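Local coordinates for protein Afp1 (Serratia entomophila, PDB 6RBN) that probably forms the inner tube of the anti-feeding prophage, a contractile injection system, by stacking in many copies within the surrounding sheath, at residues S32-D37 with N63-K68. Residues are numbered along the deposited sequence; the frame is centred on the assembly and turned at random.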
loop_
_atom_site.group_PDB
_atom_site.type_symbol
_atom_site.label_atom_id
_atom_site.label_comp_id
_atom_site.label_asym_id
_atom_site.label_seq_id
_atom_site.Cartn_x
_atom_site.Cartn_y
_atom_site.Cartn_z
ATOM N N SER A 32 -6.537 -40.989 6.933
ATOM C CA SER A 32 -6.613 -40.763 8.365
ATOM C C SER A 32 -6.700 -42.096 9.090
ATOM O O SER A 32 -7.065 -43.119 8.511
ATOM C CB SER A 32 -7.815 -39.893 8.734
ATOM O OG SER A 32 -7.707 -38.604 8.162
ATOM N N ALA A 33 -6.359 -42.057 10.374
ATOM C CA ALA A 33 -6.447 -43.225 11.244
ATOM C C ALA A 33 -6.531 -42.710 12.672
ATOM O O ALA A 33 -5.558 -42.150 13.178
ATOM C CB ALA A 33 -5.244 -44.136 11.060
ATOM N N SER A 34 -7.678 -42.889 13.314
ATOM C CA SER A 34 -7.887 -42.367 14.654
ATOM C C SER A 34 -8.604 -43.395 15.516
ATOM O O SER A 34 -9.184 -44.360 15.017
ATOM C CB SER A 34 -8.688 -41.062 14.623
ATOM O OG SER A 34 -10.001 -41.287 14.149
ATOM N N GLY A 35 -8.549 -43.173 16.823
ATOM C CA GLY A 35 -9.286 -43.987 17.765
ATOM C C GLY A 35 -8.566 -45.204 18.284
ATOM O O GLY A 35 -9.225 -46.162 18.700
ATOM N N LEU A 36 -7.238 -45.207 18.283
ATOM C CA LEU A 36 -6.478 -46.380 18.705
ATOM C C LEU A 36 -6.084 -46.236 20.172
ATOM O O LEU A 36 -4.917 -46.278 20.548
ATOM C CB LEU A 36 -5.260 -46.576 17.807
ATOM C CG LEU A 36 -5.494 -47.211 16.430
ATOM C CD1 LEU A 36 -5.977 -46.225 15.379
ATOM C CD2 LEU A 36 -4.263 -47.920 15.953
ATOM N N ASP A 37 -7.102 -46.102 21.011
ATOM C CA ASP A 37 -6.918 -45.796 22.419
ATOM C C ASP A 37 -6.824 -47.076 23.240
ATOM O O ASP A 37 -7.145 -48.171 22.776
ATOM C CB ASP A 37 -8.072 -44.934 22.927
ATOM C CG ASP A 37 -8.209 -43.639 22.161
ATOM O OD1 ASP A 37 -7.213 -43.191 21.560
ATOM O OD2 ASP A 37 -9.314 -43.058 22.163
ATOM N N ASN A 63 -12.667 -48.386 19.238
ATOM C CA ASN A 63 -13.424 -48.043 18.040
ATOM C C ASN A 63 -12.505 -47.242 17.131
ATOM O O ASN A 63 -12.124 -46.116 17.462
ATOM C CB ASN A 63 -14.686 -47.260 18.387
ATOM C CG ASN A 63 -15.684 -48.091 19.159
ATOM O OD1 ASN A 63 -15.961 -47.825 20.329
ATOM N ND2 ASN A 63 -16.232 -49.104 18.508
ATOM N N ILE A 64 -12.160 -47.820 15.987
ATOM C CA ILE A 64 -11.079 -47.336 15.141
ATOM C C ILE A 64 -11.671 -46.814 13.844
ATOM O O ILE A 64 -12.490 -47.488 13.214
ATOM C CB ILE A 64 -10.059 -48.457 14.889
ATOM C CG1 ILE A 64 -9.448 -48.869 16.221
ATOM C CG2 ILE A 64 -8.985 -48.025 13.916
ATOM C CD1 ILE A 64 -8.715 -50.143 16.163
ATOM N N THR A 65 -11.261 -45.612 13.450
ATOM C CA THR A 65 -11.759 -44.951 12.254
ATOM C C THR A 65 -10.647 -44.868 11.221
ATOM O O THR A 65 -9.599 -44.273 11.483
ATOM C CB THR A 65 -12.276 -43.553 12.588
ATOM O OG1 THR A 65 -13.427 -43.652 13.435
ATOM C CG2 THR A 65 -12.619 -42.795 11.326
ATOM N N LEU A 66 -10.878 -45.463 10.057
ATOM C CA LEU A 66 -9.987 -45.357 8.911
ATOM C C LEU A 66 -10.738 -44.671 7.781
ATOM O O LEU A 66 -11.937 -44.898 7.603
ATOM C CB LEU A 66 -9.505 -46.732 8.449
ATOM C CG LEU A 66 -8.644 -47.571 9.388
ATOM C CD1 LEU A 66 -8.399 -48.934 8.784
ATOM C CD2 LEU A 66 -7.340 -46.882 9.659
ATOM N N SER A 67 -10.048 -43.829 7.020
ATOM C CA SER A 67 -10.694 -43.149 5.907
ATOM C C SER A 67 -9.737 -43.035 4.734
ATOM O O SER A 67 -8.580 -42.647 4.910
ATOM C CB SER A 67 -11.195 -41.764 6.316
ATOM O OG SER A 67 -10.118 -40.898 6.589
ATOM N N LYS A 68 -10.224 -43.372 3.543
ATOM C CA LYS A 68 -9.448 -43.268 2.318
ATOM C C LYS A 68 -10.351 -42.770 1.203
ATOM O O LYS A 68 -11.563 -42.625 1.375
ATOM C CB LYS A 68 -8.819 -44.606 1.929
ATOM C CG LYS A 68 -9.822 -45.659 1.529
ATOM C CD LYS A 68 -9.116 -46.912 1.082
ATOM C CE LYS A 68 -8.434 -46.662 -0.246
ATOM N NZ LYS A 68 -7.816 -47.881 -0.811
#
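Ser34 and Thr65 form the firmer of two hydrogen-bonded pairs that join strand 32-34 to strand 63-69 in antiparallel register. Thr65 N reaches Ser34 O at 2.9 Å in a nearly straight bond (175°), its donor somewhat tilted from the carbonyl plane; in return the N-H of Ser34 points to Thr65 O at 3.0 Å, in the plane of that carbonyl. Between Ser32 and Ser67 the matching pair of bonds is weak. Thr65 O also accepts a CA-H...O contact from Ala33 CA, while Ser34 O accepts one from Ile64 CA.

Small polar side chains suit the face shared by Ser32, Ser34, Thr65 and Ser67, which remains partly exposed. Ser34 OG, set between its own backbone N and carbonyl carbon (chi1 65°), lies 3.6 Å from Thr65 CB. Further along, Ser67 OG rests against Ser32 CB, whereas Ser32 OG makes a weak hydrogen bond to Asp126 of a second subunit.

Apolar residues occupy the buried side. Ala33 CB meets the CD2 branch of Leu66 at 3.7 Å, a short residue opposite a long one in this non-hydrogen-bonded pair. Beyond the strand end, Leu36 sends CD1 obliquely across to Ile64 CG2 at 3.8 Å. The chain turns away here: Gly35 has a positive phi (90°), a backbone conformation that glycine adopts easily because it lacks a side chain, and Leu36 centres an inverse gamma turn.

Within this gp19-like tube fold, strand 134-140 pairs with the other edge of strand 63-69, bonding Ile64 to Leu139 and Leu66 to Ile137. Leu36 and Ile64 pack on Val112 of strand 109-121, and Ala33 on Ile96 of strand 92-99. Across the interface, Ser32 and Ala33 pair antiparallel with a strand of the second subunit, continuing the sheet between tube protomers.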